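Ketosynthase (Streptomyces sp. MSC090213JE08, PDB 6KXD) probably catalyses the decarboxylative condensation of a fatty acyl-ACP with malonyl-ACP, as the ketosynthase of a highly reducing type II polyketide synthase. Local coordinates at residues Val17-Gly22 and Glu26-Gly31; Gln80-Ala85 and Gly195-Val200; Arg87-Asp92 and Ala235-Leu240. All coordinates share one frame; numbering follows the deposited sequence.

Contact 1 of 3, residues Val17-Gly22 and Glu26-Gly31; sequences VISSIG and EEYTAG
G22 comes within 4.6 Å of E27, CA to CA, where the chain leaves strand 10-19, passes through a type I beta turn from S19 to G22 and then runs through short strand 22-23 into helix 24-34, consistent with a strand-turn-helix unit of the thiolase fold. Y28 fills the angle between the two arms. With CG anti to the backbone N (chi1 -176°), the tyrosine ring extends from the helix to the strand, and V17 meets one of its faces. V17 CG1 makes a CH-pi contact there, 3.8 Å from the Y28 ring centroid and offset toward the rim. V17 CG2, the other branch, lies 3.7 Å from Y28 CD2. I21 approaches at a slant, its CG1 3.9 Å from Y28 CD1, while its CD1 packs on the backbone of G31. From the helix, E27 lays CB and its carboxylate alongside G22 CA, and OE2 is held by the backbone N of T23. Y28 OH is hydrogen-bonded to the carbonyl O of L344 in helix 341-355. S19 OG ties the turn together: it accepts from I21 N, an ST turn, and donates in the carbonyl plane to a lone pair of G22 O, 2.7 Å away.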
# COMPACT_ATOMS: atom_id res chain seq x y z
N VAL A 17 5.51 -11.44 15.54
CA VAL A 17 4.31 -10.84 16.14
C VAL A 17 4.71 -9.86 17.25
O VAL A 17 5.40 -10.26 18.21
CB VAL A 17 3.36 -11.91 16.73
CG1 VAL A 17 2.15 -11.23 17.37
CG2 VAL A 17 2.94 -12.95 15.72
N ILE A 18 4.21 -8.63 17.13
CA ILE A 18 4.15 -7.59 18.11
C ILE A 18 2.68 -7.24 18.25
O ILE A 18 2.13 -6.65 17.36
CB ILE A 18 4.90 -6.32 17.68
CG1 ILE A 18 6.39 -6.54 17.40
CG2 ILE A 18 4.67 -5.24 18.71
CD1 ILE A 18 7.23 -6.55 18.65
N SER A 19 2.05 -7.59 19.37
CA SER A 19 0.61 -7.41 19.46
C SER A 19 0.23 -7.04 20.89
O SER A 19 1.02 -7.24 21.83
CB SER A 19 -0.13 -8.65 19.01
OG SER A 19 -0.37 -9.53 20.10
N SER A 20 -1.01 -6.57 21.01
CA SER A 20 -1.61 -6.15 22.24
C SER A 20 -1.85 -7.35 23.17
O SER A 20 -2.11 -7.11 24.32
CB SER A 20 -2.89 -5.37 21.98
OG SER A 20 -3.85 -6.20 21.37
N ILE A 21 -1.78 -8.60 22.66
CA ILE A 21 -2.02 -9.81 23.43
C ILE A 21 -0.78 -10.71 23.47
O ILE A 21 -0.89 -11.92 23.82
CB ILE A 21 -3.25 -10.60 22.93
CG1 ILE A 21 -3.02 -11.30 21.59
CG2 ILE A 21 -4.46 -9.69 22.92
CD1 ILE A 21 -4.13 -12.23 21.18
N GLY A 22 0.39 -10.17 23.12
CA GLY A 22 1.59 -10.97 23.11
C GLY A 22 2.55 -10.64 21.99
O GLY A 22 2.15 -10.27 20.88
N GLU A 26 5.15 -17.50 20.48
CA GLU A 26 4.74 -18.23 21.71
C GLU A 26 3.69 -17.42 22.47
O GLU A 26 2.60 -17.91 22.68
CB GLU A 26 5.90 -18.49 22.66
CG GLU A 26 6.48 -19.88 22.56
CD GLU A 26 7.59 -20.07 23.57
OE1 GLU A 26 7.27 -20.16 24.79
OE2 GLU A 26 8.76 -20.07 23.15
N GLU A 27 4.06 -16.20 22.87
CA GLU A 27 3.19 -15.26 23.58
C GLU A 27 1.87 -15.10 22.81
O GLU A 27 0.82 -14.92 23.41
CB GLU A 27 3.84 -13.89 23.71
CG GLU A 27 4.48 -13.55 25.04
CD GLU A 27 4.14 -12.14 25.52
OE1 GLU A 27 3.35 -12.00 26.48
OE2 GLU A 27 4.65 -11.16 24.93
N TYR A 28 1.92 -15.12 21.47
CA TYR A 28 0.76 -14.78 20.66
C TYR A 28 -0.16 -15.99 20.56
O TYR A 28 -1.35 -15.85 20.70
CB TYR A 28 1.17 -14.32 19.26
CG TYR A 28 0.04 -13.84 18.38
CD1 TYR A 28 -0.75 -12.78 18.77
CD2 TYR A 28 -0.19 -14.41 17.14
CE1 TYR A 28 -1.78 -12.31 17.96
CE2 TYR A 28 -1.20 -13.95 16.31
CZ TYR A 28 -2.01 -12.91 16.73
OH TYR A 28 -2.99 -12.42 15.91
N THR A 29 0.42 -17.17 20.33
CA THR A 29 -0.34 -18.38 20.37
C THR A 29 -1.05 -18.52 21.74
O THR A 29 -2.18 -19.03 21.80
CB THR A 29 0.52 -19.61 20.11
OG1 THR A 29 1.30 -19.36 18.93
CG2 THR A 29 -0.31 -20.86 19.94
N ALA A 30 -0.38 -18.07 22.82
CA ALA A 30 -0.93 -18.14 24.19
C ALA A 30 -2.14 -17.21 24.26
O ALA A 30 -3.21 -17.64 24.68
CB ALA A 30 0.08 -17.75 25.24
N GLY A 31 -1.93 -15.95 23.85
CA GLY A 31 -2.95 -14.91 23.92
C GLY A 31 -4.20 -15.35 23.18
O GLY A 31 -5.31 -15.18 23.68

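Contact 2 of 3, residues Gln80-Ala85 and Gly195-Val200; sequences QYAVAA and GGADAV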
# COMPACT_ATOMS: atom_id res chain seq x y z
N GLN A 80 8.99 0.67 13.81
CA GLN A 80 9.66 -0.15 14.80
C GLN A 80 8.94 -1.48 14.95
O GLN A 80 9.56 -2.52 14.96
CB GLN A 80 9.84 0.59 16.13
CG GLN A 80 10.68 1.83 15.98
CD GLN A 80 10.73 2.61 17.28
OE1 GLN A 80 10.39 2.09 18.33
NE2 GLN A 80 11.20 3.82 17.19
N TYR A 81 7.60 -1.46 15.02
CA TYR A 81 6.94 -2.71 15.14
C TYR A 81 7.20 -3.62 13.94
O TYR A 81 7.37 -4.86 14.10
CB TYR A 81 5.43 -2.52 15.26
CG TYR A 81 4.94 -1.84 16.51
CD1 TYR A 81 5.69 -1.80 17.67
CD2 TYR A 81 3.66 -1.31 16.55
CE1 TYR A 81 5.20 -1.18 18.81
CE2 TYR A 81 3.15 -0.71 17.70
CZ TYR A 81 3.92 -0.67 18.84
OH TYR A 81 3.50 -0.09 20.00
N ALA A 82 7.24 -3.01 12.75
CA ALA A 82 7.38 -3.77 11.54
C ALA A 82 8.73 -4.51 11.56
O ALA A 82 8.83 -5.72 11.30
CB ALA A 82 7.31 -2.85 10.36
N VAL A 83 9.75 -3.73 11.92
CA VAL A 83 11.14 -4.21 11.92
C VAL A 83 11.28 -5.30 12.99
O VAL A 83 11.85 -6.37 12.72
CB VAL A 83 12.13 -3.05 12.13
CG1 VAL A 83 13.56 -3.55 12.28
CG2 VAL A 83 12.11 -2.03 11.01
N ALA A 84 10.75 -5.05 14.20
CA ALA A 84 10.80 -6.05 15.26
C ALA A 84 10.12 -7.36 14.83
O ALA A 84 10.69 -8.42 14.98
CB ALA A 84 10.23 -5.47 16.54
N ALA A 85 8.88 -7.30 14.28
CA ALA A 85 8.21 -8.47 13.86
C ALA A 85 8.98 -9.16 12.73
O ALA A 85 8.96 -10.40 12.63
CB ALA A 85 6.80 -8.14 13.43
N GLY A 195 3.43 -8.66 5.67
CA GLY A 195 2.51 -8.51 6.77
C GLY A 195 1.93 -7.12 6.80
O GLY A 195 1.53 -6.54 5.79
N GLY A 196 1.88 -6.59 8.01
CA GLY A 196 1.32 -5.30 8.24
C GLY A 196 1.70 -4.81 9.61
O GLY A 196 2.13 -5.61 10.45
N ALA A 197 1.60 -3.51 9.77
CA ALA A 197 2.07 -2.79 10.92
C ALA A 197 1.29 -1.50 11.04
O ALA A 197 1.03 -0.86 10.03
CB ALA A 197 3.53 -2.46 10.76
N ASP A 198 0.95 -1.12 12.27
CA ASP A 198 0.42 0.17 12.52
C ASP A 198 0.65 0.53 13.99
O ASP A 198 0.99 -0.33 14.78
CB ASP A 198 -1.08 0.21 12.27
CG ASP A 198 -1.40 1.32 11.29
OD1 ASP A 198 -1.04 2.51 11.59
OD2 ASP A 198 -1.92 0.95 10.24
N ALA A 199 0.48 1.81 14.30
CA ALA A 199 0.69 2.30 15.63
C ALA A 199 -0.52 3.12 16.02
O ALA A 199 -1.00 3.93 15.25
CB ALA A 199 1.94 3.11 15.69
N VAL A 200 -0.93 2.96 17.29
CA VAL A 200 -2.01 3.75 17.83
C VAL A 200 -1.69 5.24 17.67
O VAL A 200 -0.57 5.72 17.88
CB VAL A 200 -2.32 3.34 19.28
CG1 VAL A 200 -3.08 4.42 20.04
CG2 VAL A 200 -3.07 2.02 19.30
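A82 and A197 meet methyl to methyl, CB to CB at 3.8 Å, at the point where helix 77-93 comes down on strand 191-198. Their CA atoms are only 5.4 Å apart, an approach made possible by the small side chains on both sides. One residue earlier in the helix, Y81 reaches forward along the strand. Its CG is anti to the carbonyl carbon (chi1 -67°), and the ring presents an edge to the carbonyl of D198: D198 O lies near the ring plane, 3.3 Å from Y81 CD2. That is an aromatic C-H facing a carbonyl oxygen, and no hydrogen bond joins the two segments. Farther out along the ring, Y81 CE2 makes a looser apolar contact with A199 CB at 4.5 Å.

The next shell fixes both partners. Y81 OH is hydrogen-bonded to E233 OE2 and to R77 NH1; the other oxygen of E233 binds V200 N, so one carboxylate links the tyrosine to the end of the segment. D198 directs its CB away from the helix; of its carboxylate, OD1 uses its anti lone pair to accept from A199 N at 3.2 Å, and OD2 is gripped by the backbone N atoms of T112, D113 and G339.

Within the core, strand 191-198 runs between strand 105-110, parallel to it, and strand 234-242, antiparallel. Helix 77-93 packs across strands 191-198, 234-242 and 10-19, with Y81 and A85 touching A235 of strand 234-242, and A84 reaching strand 10-19.

Contact 3 of 3, residues Arg87-Asp92 and Ala235-Leu240; sequences RMAVDD and AGILVL
A89 is pressed against strand 235-240 between I237 and V239, the two residues of 235-240 that touch residues 87-92. Its methyl does most of the work: A89 CB sits 3.4 Å from the carbonyl O of I237 and 3.9 Å from I237 CG2. A89 CB also meets V239 CG2 at 3.8 Å. V239 holds CG1 anti to the backbone N (chi1 -177°), and this rotation places CG2 against the helix backbone, 3.4 Å from A89 O. V90 adds a lighter touch, with its CG1 4.3 Å from V239 CG2. I237 starts toward A89, but the end of its side chain leads back along helix 77-93 to A85, one turn earlier. Helix and strand axes come as near as 7.6 Å, and their directions differ by 34°, so the helix runs roughly along the strand at a clear slant, as in an alpha/beta core. V239 is wedged further by A93 and by I191 and L193 of the neighbouring strand. Every touching residue is buried and no hydrogen bond crosses, so the contact rests on the fit of methyl groups with one another and with carbonyl oxygens, while I237 and V239 bond through their backbones to G16 and T13 of strand 10-19.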
# COMPACT_ATOMS: atom_id res chain seq x y z
N ARG A 87 12.27 -9.13 12.24
CA ARG A 87 13.39 -9.81 12.95
C ARG A 87 12.86 -11.13 13.50
O ARG A 87 13.34 -12.18 13.16
CB ARG A 87 14.00 -8.86 13.99
CG ARG A 87 14.99 -9.51 14.96
CD ARG A 87 16.30 -9.81 14.28
NE ARG A 87 17.04 -8.60 13.95
CZ ARG A 87 18.08 -8.61 13.12
NH1 ARG A 87 18.52 -9.76 12.64
NH2 ARG A 87 18.65 -7.48 12.74
N MET A 88 11.81 -11.06 14.32
CA MET A 88 11.23 -12.23 14.92
C MET A 88 10.87 -13.27 13.87
O MET A 88 11.05 -14.44 14.08
CB MET A 88 9.96 -11.89 15.69
CG MET A 88 10.22 -11.15 16.93
SD MET A 88 8.64 -10.89 17.77
CE MET A 88 8.84 -9.15 18.07
N ALA A 89 10.30 -12.82 12.75
CA ALA A 89 9.81 -13.72 11.78
C ALA A 89 10.98 -14.47 11.13
O ALA A 89 10.86 -15.65 10.88
CB ALA A 89 9.01 -12.99 10.74
N VAL A 90 12.06 -13.75 10.82
CA VAL A 90 13.17 -14.40 10.16
C VAL A 90 13.88 -15.30 11.19
O VAL A 90 14.22 -16.44 10.85
CB VAL A 90 14.12 -13.45 9.42
CG1 VAL A 90 13.40 -12.76 8.27
CG2 VAL A 90 14.80 -12.44 10.32
N ASP A 91 13.97 -14.85 12.44
CA ASP A 91 14.41 -15.72 13.57
C ASP A 91 13.57 -17.00 13.54
O ASP A 91 14.11 -18.12 13.45
CB ASP A 91 14.35 -14.96 14.90
CG ASP A 91 15.42 -13.89 15.03
OD1 ASP A 91 16.34 -13.89 14.20
OD2 ASP A 91 15.33 -13.06 15.95
N ASP A 92 12.25 -16.83 13.56
CA ASP A 92 11.30 -17.93 13.62
C ASP A 92 11.43 -18.82 12.39
O ASP A 92 11.09 -19.98 12.45
CB ASP A 92 9.86 -17.42 13.72
CG ASP A 92 8.84 -18.52 13.99
OD1 ASP A 92 8.89 -19.10 15.10
OD2 ASP A 92 8.02 -18.78 13.10
N ALA A 235 2.34 -5.38 14.77
CA ALA A 235 2.85 -5.82 13.50
C ALA A 235 2.79 -7.33 13.46
O ALA A 235 3.06 -8.03 14.46
CB ALA A 235 4.25 -5.30 13.32
N GLY A 236 2.42 -7.85 12.30
CA GLY A 236 2.62 -9.21 12.00
C GLY A 236 3.40 -9.33 10.73
O GLY A 236 3.06 -8.67 9.74
N ILE A 237 4.46 -10.12 10.79
CA ILE A 237 5.26 -10.42 9.62
C ILE A 237 5.31 -11.91 9.45
O ILE A 237 5.63 -12.66 10.40
CB ILE A 237 6.66 -9.78 9.70
CG1 ILE A 237 6.58 -8.26 9.85
CG2 ILE A 237 7.47 -10.16 8.49
CD1 ILE A 237 6.08 -7.55 8.59
N LEU A 238 5.04 -12.33 8.21
CA LEU A 238 5.06 -13.70 7.83
C LEU A 238 6.21 -13.91 6.85
O LEU A 238 6.39 -13.12 5.93
CB LEU A 238 3.73 -14.08 7.18
CG LEU A 238 2.51 -14.00 8.09
CD1 LEU A 238 1.95 -12.59 8.12
CD2 LEU A 238 1.43 -14.97 7.64
N VAL A 239 7.00 -14.97 7.08
CA VAL A 239 7.94 -15.42 6.07
C VAL A 239 7.23 -16.41 5.15
O VAL A 239 6.79 -17.50 5.62
CB VAL A 239 9.22 -16.03 6.69
CG1 VAL A 239 10.21 -16.41 5.60
CG2 VAL A 239 9.85 -15.09 7.70
N LEU A 240 7.12 -16.04 3.87
CA LEU A 240 6.65 -16.88 2.83
C LEU A 240 7.86 -17.37 2.04
O LEU A 240 8.78 -16.59 1.79
CB LEU A 240 5.73 -16.11 1.87
CG LEU A 240 4.29 -15.94 2.31
CD1 LEU A 240 4.20 -15.02 3.51
CD2 LEU A 240 3.46 -15.40 1.15

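In the fold
Contacts 2 and 3 lie about two turns apart on helix 77-93, their centres about 11 Å from each other, and contact 1 is about 14 and 13 Å from them, centre to centre. All three reach one sheet, in which strand 234-242 runs between strands 10-19 and 191-198: I18 O to A235 N and G196 O to G236 N, each 2.9 Å, are probable hydrogen bonds. Alternation along strand 10-19 joins contact 1 to the others: V17 turns to helix 24-34 and I18 to helix 77-93, where I18 CG2 lies 3.7 Å from Y81 CD1. Helices thus pack on both faces of the sheet, consistent with the layered thiolase fold that carries the ketosynthase active site.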